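Local atomic coordinates of structural protein VP1 (PDB entry 4U60), a protein that forms the pentameric building block of the polyomavirus capsid and binds sialylated glycolipid glycans such as the GM1 oligosaccharide. Residues N200-G205 with T225-E230. Sequence-based numbering, arbitrary orientation.
With EDO (1,2-ethanediol), chain S.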
ATOM      1  N   ASN C 200      15.529 -17.034 -21.698  1.00 14.52           N
ATOM      2  CA  ASN C 200      15.433 -16.141 -22.820  1.00 14.55           C
ATOM      3  C   ASN C 200      14.069 -15.437 -22.910  1.00 14.06           C
ATOM      4  O   ASN C 200      13.688 -14.971 -23.967  1.00 13.69           O
ATOM      5  CB  ASN C 200      15.716 -16.969 -24.085  1.00 14.88           C
ATOM      6  CG  ASN C 200      16.070 -16.115 -25.282  1.00 15.50           C
ATOM      7  OD1 ASN C 200      16.719 -15.075 -25.159  1.00 15.65           O
ATOM      8  ND2 ASN C 200      15.671 -16.583 -26.472  1.00 15.62           N
ATOM      9  N   THR C 201      13.367 -15.345 -21.780  1.00 13.36           N
ATOM     10  CA  THR C 201      12.096 -14.619 -21.644  1.00 12.83           C
ATOM     11  C   THR C 201      12.117 -13.849 -20.337  1.00 12.73           C
ATOM     12  O   THR C 201      12.686 -14.304 -19.352  1.00 13.20           O
ATOM     13  CB  THR C 201      10.902 -15.597 -21.673  1.00 12.64           C
ATOM     14  OG1 THR C 201      10.818 -16.174 -22.995  1.00 13.21           O
ATOM     15  CG2 THR C 201       9.575 -14.937 -21.270  1.00 12.48           C
ATOM     16  N   ARG C 202      11.488 -12.694 -20.309  1.00 12.15           N
ATOM     17  CA  ARG C 202      11.243 -12.001 -19.044  1.00 11.82           C
ATOM     18  C   ARG C 202       9.756 -12.051 -18.795  1.00 11.02           C
ATOM     19  O   ARG C 202       8.969 -11.766 -19.693  1.00 10.95           O
ATOM     20  CB  ARG C 202      11.685 -10.547 -19.133  1.00 12.45           C
ATOM     21  CG  ARG C 202      13.080 -10.346 -19.683  1.00 13.59           C
ATOM     22  CD  ARG C 202      14.155 -11.057 -18.864  1.00 14.11           C
ATOM     23  NE  ARG C 202      15.439 -10.742 -19.461  1.00 15.59           N
ATOM     24  CZ  ARG C 202      16.223 -11.586 -20.125  1.00 15.91           C
ATOM     25  NH1 ARG C 202      15.967 -12.899 -20.208  1.00 16.10           N
ATOM     26  NH2 ARG C 202      17.301 -11.099 -20.684  1.00 17.23           N
ATOM     27  N   TYR C 203       9.353 -12.406 -17.585  1.00 10.55           N
ATOM     28  CA  TYR C 203       7.922 -12.392 -17.242  1.00 10.20           C
ATOM     29  C   TYR C 203       7.680 -11.711 -15.894  1.00 10.19           C
ATOM     30  O   TYR C 203       8.557 -11.674 -15.029  1.00  9.80           O
ATOM     31  CB  TYR C 203       7.285 -13.805 -17.251  1.00 10.24           C
ATOM     32  CG  TYR C 203       7.918 -14.807 -16.313  1.00 10.41           C
ATOM     33  CD1 TYR C 203       7.569 -14.860 -14.961  1.00 10.30           C
ATOM     34  CD2 TYR C 203       8.853 -15.724 -16.782  1.00 10.79           C
ATOM     35  CE1 TYR C 203       8.155 -15.791 -14.107  1.00 10.31           C
ATOM     36  CE2 TYR C 203       9.439 -16.659 -15.950  1.00 10.74           C
ATOM     37  CZ  TYR C 203       9.098 -16.687 -14.616  1.00 10.74           C
ATOM     38  OH  TYR C 203       9.680 -17.599 -13.779  1.00 11.12           O
ATOM     39  N   TYR C 204       6.489 -11.127 -15.781  1.00 10.17           N
ATOM     40  CA  TYR C 204       6.103 -10.316 -14.626  1.00 10.71           C
ATOM     41  C   TYR C 204       4.659 -10.611 -14.371  1.00 10.51           C
ATOM     42  O   TYR C 204       3.842 -10.501 -15.277  1.00 10.64           O
ATOM     43  CB  TYR C 204       6.271  -8.799 -14.897  1.00 11.49           C
ATOM     44  CG  TYR C 204       7.574  -8.436 -15.557  1.00 12.67           C
ATOM     45  CD1 TYR C 204       7.760  -8.646 -16.924  1.00 13.28           C
ATOM     46  CD2 TYR C 204       8.614  -7.897 -14.835  1.00 13.93           C
ATOM     47  CE1 TYR C 204       8.964  -8.344 -17.542  1.00 14.62           C
ATOM     48  CE2 TYR C 204       9.826  -7.573 -15.459  1.00 14.63           C
ATOM     49  CZ  TYR C 204       9.984  -7.800 -16.812  1.00 14.88           C
ATOM     50  OH  TYR C 204      11.164  -7.489 -17.478  1.00 15.92           O
ATOM     51  N   GLY C 205       4.314 -10.906 -13.121  1.00 10.48           N
ATOM     52  CA  GLY C 205       2.928 -11.215 -12.810  1.00 10.21           C
ATOM     53  C   GLY C 205       2.520 -10.820 -11.403  1.00 10.41           C
ATOM     54  O   GLY C 205       3.357 -10.672 -10.504  1.00  9.93           O
ATOM     55  N   THR C 225       9.771  -0.652 -19.409  1.00 16.49           N
ATOM     56  CA  THR C 225      10.292  -1.800 -18.659  1.00 16.23           C
ATOM     57  C   THR C 225      11.543  -2.313 -19.395  1.00 16.11           C
ATOM     58  O   THR C 225      11.457  -2.688 -20.548  1.00 15.98           O
ATOM     59  CB  THR C 225       9.255  -2.919 -18.605  1.00 16.66           C
ATOM     60  OG1 THR C 225       8.038  -2.427 -18.010  1.00 18.47           O
ATOM     61  CG2 THR C 225       9.795  -4.100 -17.822  1.00 16.78           C
ATOM     62  N   VAL C 226      12.688  -2.277 -18.737  1.00 16.12           N
ATOM     63  CA  VAL C 226      13.942  -2.742 -19.310  1.00 16.84           C
ATOM     64  C   VAL C 226      13.950  -4.274 -19.302  1.00 16.02           C
ATOM     65  O   VAL C 226      13.692  -4.894 -18.274  1.00 15.83           O
ATOM     66  CB  VAL C 226      15.140  -2.175 -18.520  1.00 18.15           C
ATOM     67  CG1 VAL C 226      16.454  -2.759 -19.024  1.00 19.49           C
ATOM     68  CG2 VAL C 226      15.165  -0.652 -18.609  1.00 19.35           C
ATOM     69  N   LEU C 227      14.221  -4.865 -20.469  1.00 15.38           N
ATOM     70  CA  LEU C 227      14.262  -6.320 -20.637  1.00 14.98           C
ATOM     71  C   LEU C 227      15.680  -6.907 -20.576  1.00 15.54           C
ATOM     72  O   LEU C 227      15.860  -8.128 -20.617  1.00 15.17           O
ATOM     73  CB  LEU C 227      13.575  -6.715 -21.952  1.00 14.73           C
ATOM     74  CG  LEU C 227      12.084  -6.362 -22.055  1.00 13.97           C
ATOM     75  CD1 LEU C 227      11.622  -6.546 -23.495  1.00 14.05           C
ATOM     76  CD2 LEU C 227      11.251  -7.229 -21.124  1.00 13.44           C
ATOM     77  N   LEU C 228      16.679  -6.043 -20.501  1.00 16.28           N
ATOM     78  CA  LEU C 228      18.065  -6.491 -20.347  1.00 17.54           C
ATOM     79  C   LEU C 228      18.258  -7.216 -19.012  1.00 18.07           C
ATOM     80  O   LEU C 228      17.709  -6.816 -17.987  1.00 17.87           O
ATOM     81  CB  LEU C 228      19.004  -5.301 -20.421  1.00 18.54           C
ATOM     82  CG  LEU C 228      18.938  -4.467 -21.712  1.00 18.90           C
ATOM     83  CD1 LEU C 228      20.041  -3.418 -21.702  1.00 20.33           C
ATOM     84  CD2 LEU C 228      19.049  -5.326 -22.963  1.00 18.94           C
ATOM     85  N   ASP C 229      19.034  -8.287 -19.017  1.00 19.25           N
ATOM     86  CA  ASP C 229      19.340  -8.976 -17.764  1.00 20.49           C
ATOM     87  C   ASP C 229      20.501  -8.304 -17.039  1.00 22.50           C
ATOM     88  O   ASP C 229      20.961  -7.228 -17.444  1.00 22.28           O
ATOM     89  CB  ASP C 229      19.567 -10.464 -18.018  1.00 20.61           C
ATOM     90  CG  ASP C 229      20.840 -10.772 -18.805  1.00 21.85           C
ATOM     91  OD1 ASP C 229      21.738  -9.917 -18.955  1.00 21.91           O
ATOM     92  OD2 ASP C 229      20.923 -11.919 -19.294  1.00 23.53           O
ATOM     93  N   GLU C 230      20.984  -8.949 -15.972  1.00 24.63           N
ATOM     94  CA  GLU C 230      22.089  -8.414 -15.165  1.00 27.81           C
ATOM     95  C   GLU C 230      23.410  -8.277 -15.931  1.00 28.86           C
ATOM     96  O   GLU C 230      24.281  -7.503 -15.531  1.00 29.47           O
ATOM     97  CB  GLU C 230      22.295  -9.241 -13.876  1.00 29.72           C
ATOM     98  CG  GLU C 230      22.530 -10.739 -14.074  1.00 31.36           C
ATOM     99  CD  GLU C 230      21.262 -11.559 -13.937  1.00 33.29           C
ATOM    100  OE1 GLU C 230      20.287 -11.278 -14.667  1.00 32.18           O
ATOM    101  OE2 GLU C 230      21.225 -12.499 -13.102  1.00 35.70           O
TER
HETATM  102  C1  EDO S 406      18.595 -13.590 -22.707  1.00 33.85           C
HETATM  103  O1  EDO S 406      19.059 -13.145 -21.427  1.00 33.44           O
HETATM  104  C2  EDO S 406      19.765 -14.034 -23.592  1.00 36.04           C
HETATM  105  O2  EDO S 406      19.457 -15.261 -24.281  1.00 37.46           O
HETATM  106  O   HOH W   1      13.272  -6.500 -16.214  1.00 28.06           O
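Arg202 reaches from its strand to the backbone of 225-230, where its NE donates a hydrogen bond of 2.9 Å to Leu227 O. The bond is bent, 135° at the hydrogen, and NE sits 27° off the carbonyl plane; NH2 adds a weak second bond to the same oxygen. A bend at chi2 (-59°) brings the guanidinium up to this carbonyl. With Asp229 the link is a long salt bridge, Arg202 NH2 to Asp229 OD2, 4.0 Å, whose oxygen lies well outside the guanidinium plane; no N-H points at it, so the attraction is probably one of charge alone. Asp229 OD1 instead accepts hydrogen bonds from the backbone N-H groups of Asn231 and Val233. An ethanediol, probably from the crystallisation liquor, takes a hydrogen bond of 2.8 Å through its O1 from Arg202 NH2 and gives one from O2 to Asn200 OD1.

The two segments belong to the jelly roll of the VP1 subunit: strand 201-208 pairs with 129-136, whose Phe133 stacks on the Tyr204 ring, and the short strand 225-226 with 86-99. Across the subunit interface, Tyr204 and Gly205 pair antiparallel with a strand of a neighbouring subunit, continuing the sheet from one member of the pentamer into the next.

A single water bridges the hydroxyl of Tyr204 to Val226, lying 2.6 Å from both Tyr204 OH and Val226 O, in the ring plane of the tyrosine, and donating to the carbonyl.

The apolar contacts centre on Leu227 CD2, which meets the edge of the Tyr204 ring, 3.7 Å from Tyr204 OH, and also touches Arg202 CG at 3.9 Å. Thr225 points its methyl CG2 obliquely at the phenol end, 3.8 Å from Tyr204 CZ.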